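Local coordinates for ATP/GTP-binding site-containing protein A (Brucella abortus, PDB 6NTR), which works in the periplasm to maintain the integrity of the cell envelope, at residues Val3-His8 and Tyr34-Ser39; Thr70-Asp75 and Phe125-Met130. One frame throughout, in Å; residues are numbered along the deposited sequence.

Interaction 1 of 2, residues Val3-His8 and Tyr34-Ser39; sequences VRLVPH and YEFNGS
His-8 and Phe-36 form an antiparallel hydrogen-bonded pair, joining the first residue of strand 8-19 to the outgoing end of strand 25-39. His-8 N gives its hydrogen to Phe-36 O at 3.0 Å, and Phe-36 N returns a straighter bond (163°) to His-8 O. Just before this pair the chain turns aside: Pro-7 keeps its CA close to Phe-36 O, as a C-H...O contact of 3.1 Å, but by Leu-5 the backbone has left the sheet, and Val-6 bonds to Asn-216 instead. Here an antiparallel strand pairing of the beta-barrel-like fold begins, preceded by an N-terminal segment that passes over to helix 126-138, where Leu-5 touches Ile-134.

The side chains of His-8 and Phe-36 share one face, and the loop residue Leu-5 packs against Phe-36 there. The imidazole of His-8 stands between the backbone N and the carbonyl carbon (chi1 62°), and this folds the ring back along its own chain until ND1 meets Val-6 O at 2.5 Å, with the oxygen nearly in the ring plane. The other side of the imidazole reaches toward Tyr-34: NE2 comes to 3.5 Å from CE2 at the edge of the phenol ring, the two planes inclined at 42°. The ring of Phe-36 leans toward the C-terminal end of its strand, where CD1 of Leu-5 lies 3.7 Å from CZ and Leu-5 CB touches CE2; Tyr-44 meets the same ring. Next along the strand, Pro-7 CB packs on the amide of Asn-37, 3.5 Å from OD1, while Tyr-241 touches both residues.

ND1 facing a carbonyl oxygen is consistent with a proton on that nitrogen and would set the rotation of the imidazole, though the bond is modelled unusually short and its exact length is doubtful. It closes a local turn of chain from Val-6 to His-8; the two backbone bonds to Phe-36 join the segments.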
loop_
_atom_site.group_PDB
_atom_site.type_symbol
_atom_site.label_atom_id
_atom_site.label_comp_id
_atom_site.label_asym_id
_atom_site.label_seq_id
_atom_site.Cartn_x
_atom_site.Cartn_y
_atom_site.Cartn_z
ATOM N N VAL A 3 -10.367 -16.420 0.816
ATOM C CA VAL A 3 -10.795 -15.038 0.712
ATOM C C VAL A 3 -10.936 -14.667 -0.767
ATOM O O VAL A 3 -10.060 -14.977 -1.561
ATOM C CB VAL A 3 -9.787 -14.124 1.433
ATOM C CG1 VAL A 3 -8.542 -13.926 0.602
ATOM C CG2 VAL A 3 -10.413 -12.797 1.773
ATOM N N ARG A 4 -12.003 -13.978 -1.162
ATOM C CA ARG A 4 -12.151 -13.616 -2.574
ATOM C C ARG A 4 -12.119 -12.116 -2.826
ATOM O O ARG A 4 -13.148 -11.485 -2.921
ATOM C CB ARG A 4 -13.477 -14.161 -3.112
ATOM C CG ARG A 4 -13.381 -15.524 -3.784
ATOM C CD ARG A 4 -14.725 -15.987 -4.322
ATOM N NE ARG A 4 -14.808 -17.438 -4.457
ATOM C CZ ARG A 4 -15.853 -18.071 -4.973
ATOM N NH1 ARG A 4 -16.898 -17.388 -5.396
ATOM N NH2 ARG A 4 -15.858 -19.381 -5.062
ATOM N N LEU A 5 -10.934 -11.556 -3.009
ATOM C CA LEU A 5 -10.821 -10.124 -3.232
ATOM C C LEU A 5 -11.576 -9.709 -4.462
ATOM O O LEU A 5 -11.437 -10.307 -5.502
ATOM C CB LEU A 5 -9.363 -9.737 -3.383
ATOM C CG LEU A 5 -8.434 -10.354 -2.357
ATOM C CD1 LEU A 5 -6.991 -10.057 -2.698
ATOM C CD2 LEU A 5 -8.790 -9.791 -0.997
ATOM N N VAL A 6 -12.365 -8.660 -4.335
ATOM C CA VAL A 6 -13.162 -8.179 -5.435
ATOM C C VAL A 6 -12.429 -7.212 -6.338
ATOM O O VAL A 6 -11.764 -6.304 -5.887
ATOM C CB VAL A 6 -14.464 -7.557 -4.941
ATOM C CG1 VAL A 6 -14.200 -6.288 -4.164
ATOM C CG2 VAL A 6 -15.407 -7.321 -6.088
ATOM N N PRO A 7 -12.549 -7.405 -7.641
ATOM C CA PRO A 7 -11.873 -6.528 -8.587
ATOM C C PRO A 7 -12.533 -5.179 -8.614
ATOM O O PRO A 7 -13.732 -5.097 -8.720
ATOM C CB PRO A 7 -12.085 -7.235 -9.918
ATOM C CG PRO A 7 -12.421 -8.627 -9.564
ATOM C CD PRO A 7 -13.212 -8.520 -8.313
ATOM N N HIS A 8 -11.756 -4.125 -8.486
ATOM C CA HIS A 8 -12.340 -2.810 -8.408
ATOM C C HIS A 8 -11.359 -1.702 -8.675
ATOM O O HIS A 8 -10.176 -1.895 -8.625
ATOM C CB HIS A 8 -12.836 -2.615 -6.982
ATOM C CG HIS A 8 -11.739 -2.669 -5.979
ATOM N ND1 HIS A 8 -11.173 -3.849 -5.570
ATOM C CD2 HIS A 8 -11.047 -1.691 -5.368
ATOM C CE1 HIS A 8 -10.202 -3.596 -4.722
ATOM N NE2 HIS A 8 -10.104 -2.293 -4.585
ATOM N N TYR A 34 -6.411 3.424 -7.362
ATOM C CA TYR A 34 -6.019 2.041 -7.150
ATOM C C TYR A 34 -6.938 1.173 -7.985
ATOM O O TYR A 34 -8.159 1.352 -7.963
ATOM C CB TYR A 34 -6.092 1.654 -5.664
ATOM C CG TYR A 34 -5.816 0.189 -5.308
ATOM C CD1 TYR A 34 -4.524 -0.281 -5.141
ATOM C CD2 TYR A 34 -6.857 -0.704 -5.098
ATOM C CE1 TYR A 34 -4.289 -1.587 -4.792
ATOM C CE2 TYR A 34 -6.622 -2.006 -4.753
ATOM C CZ TYR A 34 -5.339 -2.437 -4.599
ATOM O OH TYR A 34 -5.088 -3.737 -4.250
ATOM N N GLU A 35 -6.354 0.278 -8.756
ATOM C CA GLU A 35 -7.125 -0.720 -9.462
ATOM C C GLU A 35 -6.531 -2.072 -9.139
ATOM O O GLU A 35 -5.310 -2.231 -9.128
ATOM C CB GLU A 35 -7.155 -0.490 -10.982
ATOM C CG GLU A 35 -7.604 -1.762 -11.711
ATOM C CD GLU A 35 -8.423 -1.531 -12.962
ATOM O OE1 GLU A 35 -8.422 -2.421 -13.837
ATOM O OE2 GLU A 35 -9.086 -0.480 -13.057
ATOM N N PHE A 36 -7.402 -3.032 -8.847
ATOM C CA PHE A 36 -6.983 -4.381 -8.512
ATOM C C PHE A 36 -7.886 -5.355 -9.245
ATOM O O PHE A 36 -9.112 -5.247 -9.163
ATOM C CB PHE A 36 -7.042 -4.610 -6.998
ATOM C CG PHE A 36 -6.581 -5.949 -6.572
ATOM C CD1 PHE A 36 -5.233 -6.204 -6.412
ATOM C CD2 PHE A 36 -7.495 -6.943 -6.306
ATOM C CE1 PHE A 36 -4.801 -7.428 -6.010
ATOM C CE2 PHE A 36 -7.072 -8.172 -5.905
ATOM C CZ PHE A 36 -5.719 -8.417 -5.751
ATOM N N ASN A 37 -7.271 -6.283 -9.972
ATOM C CA ASN A 37 -7.985 -7.281 -10.756
ATOM C C ASN A 37 -7.144 -8.545 -10.780
ATOM O O ASN A 37 -5.946 -8.522 -10.485
ATOM C CB ASN A 37 -8.260 -6.785 -12.186
ATOM C CG ASN A 37 -9.686 -7.072 -12.663
ATOM O OD1 ASN A 37 -10.167 -8.209 -12.631
ATOM N ND2 ASN A 37 -10.374 -6.019 -13.085
ATOM N N GLY A 38 -7.795 -9.660 -11.064
ATOM C CA GLY A 38 -7.141 -10.949 -11.074
ATOM C C GLY A 38 -7.991 -11.996 -10.387
ATOM O O GLY A 38 -9.159 -11.771 -10.154
ATOM N N SER A 39 -7.402 -13.138 -10.062
ATOM C CA SER A 39 -8.124 -14.223 -9.407
ATOM C C SER A 39 -7.163 -15.263 -8.842
ATOM O O SER A 39 -5.965 -15.233 -9.125
ATOM C CB SER A 39 -9.100 -14.884 -10.383
ATOM O OG SER A 39 -8.450 -15.870 -11.165
#

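Interaction 2 of 2, residues Thr70-Asp75 and Phe125-Met130; sequences TFEDAD and FPTRHM
The carboxylate of Glu-72 reaches the first turn of helix 126-138 and takes up two of its backbone N-H groups. Thr-127 N donates to the syn lone pair of Glu-72 OE1, at 2.7 Å, with an angle of 153° at the hydrogen; Arg-128 N makes a weak second bond of 3.2 Å to Glu-72 OE2. A fully stretched side chain makes this possible: CG is anti to the backbone N (chi1 -179°) and the next bond is extended too, carrying the acid straight out from the end of strand 62-72. The positive end of the helix dipole would be expected to favour the charged form of this buried glutamate.

Both oxygens also rest against Thr-127 CB, OE1 at 3.2 Å, while Phe-125 CB lies 3.6 Å from OE1. The ring of Phe-125 turns away to stack on Phe-79, which Glu-72 and Pro-126 touch as well. Farther out, the bent side chain of Arg-128 brings its guanidinium toward the turn after the strand, but its placement there is doubtful.

The axes of residues 70-72 and 126-130 make an angle of 63° at a closest approach of 9.8 Å. A carboxylate from a strand accepts N-H groups of the first helical turn, joining strand and helix N-terminus in the beta-barrel-like fold; Phe-125 itself holds the N-cap position.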
loop_
_atom_site.group_PDB
_atom_site.type_symbol
_atom_site.label_atom_id
_atom_site.label_comp_id
_atom_site.label_asym_id
_atom_site.label_seq_id
_atom_site.Cartn_x
_atom_site.Cartn_y
_atom_site.Cartn_z
ATOM N N THR A 70 1.999 -3.961 -10.760
ATOM C CA THR A 70 2.533 -5.241 -10.299
ATOM C C THR A 70 1.687 -6.399 -10.804
ATOM O O THR A 70 0.533 -6.230 -11.198
ATOM C CB THR A 70 2.623 -5.339 -8.759
ATOM O OG1 THR A 70 1.320 -5.602 -8.216
ATOM C CG2 THR A 70 3.201 -4.066 -8.156
ATOM N N PHE A 71 2.288 -7.586 -10.780
ATOM C CA PHE A 71 1.568 -8.835 -10.989
ATOM C C PHE A 71 2.114 -9.855 -10.008
ATOM O O PHE A 71 3.334 -9.982 -9.854
ATOM C CB PHE A 71 1.705 -9.360 -12.431
ATOM C CG PHE A 71 0.932 -10.643 -12.703
ATOM C CD1 PHE A 71 -0.407 -10.602 -13.051
ATOM C CD2 PHE A 71 1.550 -11.880 -12.616
ATOM C CE1 PHE A 71 -1.110 -11.767 -13.295
ATOM C CE2 PHE A 71 0.846 -13.041 -12.857
ATOM C CZ PHE A 71 -0.483 -12.984 -13.194
ATOM N N GLU A 72 1.209 -10.570 -9.349
ATOM C CA GLU A 72 1.542 -11.616 -8.399
ATOM C C GLU A 72 0.889 -12.907 -8.851
ATOM O O GLU A 72 -0.271 -12.908 -9.268
ATOM C CB GLU A 72 1.065 -11.234 -6.986
ATOM C CG GLU A 72 1.377 -12.224 -5.884
ATOM C CD GLU A 72 0.863 -11.745 -4.553
ATOM O OE1 GLU A 72 0.895 -10.520 -4.328
ATOM O OE2 GLU A 72 0.386 -12.587 -3.765
ATOM N N ASP A 73 1.633 -14.001 -8.769
ATOM C CA ASP A 73 1.115 -15.228 -9.335
ATOM C C ASP A 73 0.199 -15.961 -8.367
ATOM O O ASP A 73 0.289 -15.820 -7.145
ATOM C CB ASP A 73 2.228 -16.166 -9.749
ATOM C CG ASP A 73 1.784 -17.084 -10.833
ATOM O OD1 ASP A 73 0.856 -17.875 -10.581
ATOM O OD2 ASP A 73 2.331 -16.996 -11.944
ATOM N N ALA A 74 -0.672 -16.784 -8.953
ATOM C CA ALA A 74 -1.718 -17.475 -8.209
ATOM C C ALA A 74 -1.165 -18.181 -6.980
ATOM O O ALA A 74 -1.603 -17.930 -5.853
ATOM C CB ALA A 74 -2.410 -18.470 -9.136
ATOM N N ASP A 75 -0.195 -19.072 -7.182
ATOM C CA ASP A 75 0.457 -19.720 -6.055
ATOM C C ASP A 75 1.081 -18.721 -5.088
ATOM O O ASP A 75 1.352 -19.079 -3.940
ATOM C CB ASP A 75 1.527 -20.683 -6.555
ATOM C CG ASP A 75 2.439 -20.051 -7.565
ATOM O OD1 ASP A 75 2.031 -19.041 -8.160
ATOM O OD2 ASP A 75 3.565 -20.548 -7.763
ATOM N N PHE A 125 4.219 -11.805 -0.424
ATOM C CA PHE A 125 3.996 -10.654 -1.258
ATOM C C PHE A 125 2.684 -10.007 -0.907
ATOM O O PHE A 125 1.892 -10.564 -0.201
ATOM C CB PHE A 125 4.152 -10.984 -2.749
ATOM C CG PHE A 125 5.500 -11.524 -3.112
ATOM C CD1 PHE A 125 6.622 -10.820 -2.852
ATOM C CD2 PHE A 125 5.626 -12.748 -3.675
ATOM C CE1 PHE A 125 7.858 -11.312 -3.162
ATOM C CE2 PHE A 125 6.853 -13.249 -3.992
ATOM C CZ PHE A 125 7.974 -12.533 -3.733
ATOM N N PRO A 126 2.415 -8.842 -1.493
ATOM C CA PRO A 126 1.259 -8.052 -1.087
ATOM C C PRO A 126 -0.091 -8.711 -1.158
ATOM O O PRO A 126 -0.859 -8.492 -0.238
ATOM C CB PRO A 126 1.298 -6.879 -2.058
ATOM C CG PRO A 126 2.739 -6.700 -2.337
ATOM C CD PRO A 126 3.320 -8.078 -2.362
ATOM N N THR A 127 -0.421 -9.452 -2.194
ATOM C CA THR A 127 -1.722 -10.075 -2.158
ATOM C C THR A 127 -1.841 -11.133 -1.065
ATOM O O THR A 127 -2.865 -11.219 -0.424
ATOM C CB THR A 127 -2.186 -10.587 -3.512
ATOM O OG1 THR A 127 -2.386 -9.464 -4.367
ATOM C CG2 THR A 127 -3.497 -11.299 -3.359
ATOM N N ARG A 128 -0.807 -11.947 -0.874
ATOM C CA ARG A 128 -0.857 -12.979 0.149
ATOM C C ARG A 128 -0.958 -12.355 1.525
ATOM O O ARG A 128 -1.823 -12.706 2.297
ATOM C CB ARG A 128 0.383 -13.852 0.074
ATOM C CG ARG A 128 0.143 -15.302 0.431
ATOM C CD ARG A 128 -0.274 -16.090 -0.794
ATOM N NE ARG A 128 0.256 -17.443 -0.787
ATOM C CZ ARG A 128 -0.117 -18.392 -1.631
ATOM N NH1 ARG A 128 -1.018 -18.139 -2.560
ATOM N NH2 ARG A 128 0.416 -19.593 -1.544
ATOM N N HIS A 129 -0.108 -11.370 1.783
ATOM C CA HIS A 129 -0.132 -10.612 3.024
ATOM C C HIS A 129 -1.498 -9.992 3.274
ATOM O O HIS A 129 -1.995 -9.998 4.404
ATOM C CB HIS A 129 0.947 -9.544 2.948
ATOM C CG HIS A 129 1.158 -8.771 4.211
ATOM N ND1 HIS A 129 0.208 -7.925 4.738
ATOM C CD2 HIS A 129 2.244 -8.659 5.012
ATOM C CE1 HIS A 129 0.688 -7.350 5.828
ATOM N NE2 HIS A 129 1.923 -7.775 6.013
HETATM N N MSE A 130 -2.111 -9.443 2.246
HETATM C CA MSE A 130 -3.422 -8.887 2.410
HETATM C C MSE A 130 -4.346 -10.024 2.785
HETATM O O MSE A 130 -5.118 -9.889 3.709
HETATM C CB MSE A 130 -3.873 -8.170 1.146
HETATM C CG MSE A 130 -4.430 -6.769 1.424
HETATM SE SE MSE A 130 -3.411 -5.657 2.699
HETATM C CE MSE A 130 -1.613 -5.795 1.941
#

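Overall arrangement
Interactions 1 and 2 lie with their centres about 11 Å apart, on the same side of the chain's centre, and meet through Thr-127. Its OG1 is 3.6 Å from Phe-36 CE1 and its CG2 3.8 Å from Leu-5 CD1, so the residue whose backbone N binds Glu-72 also packs against interaction 1. Strand 43-56 lies between strands 25-39 and 62-72 and pairs with both; its Tyr-44 touches Phe-36 and Thr-127. The start of helix 126-138 touches both the N-terminal loop, through Leu-5, and the strand end carrying Glu-72. A bound 1,2-ethanediol, probably from the crystallisation liquor, sits about 4 Å from the His-8 side chain.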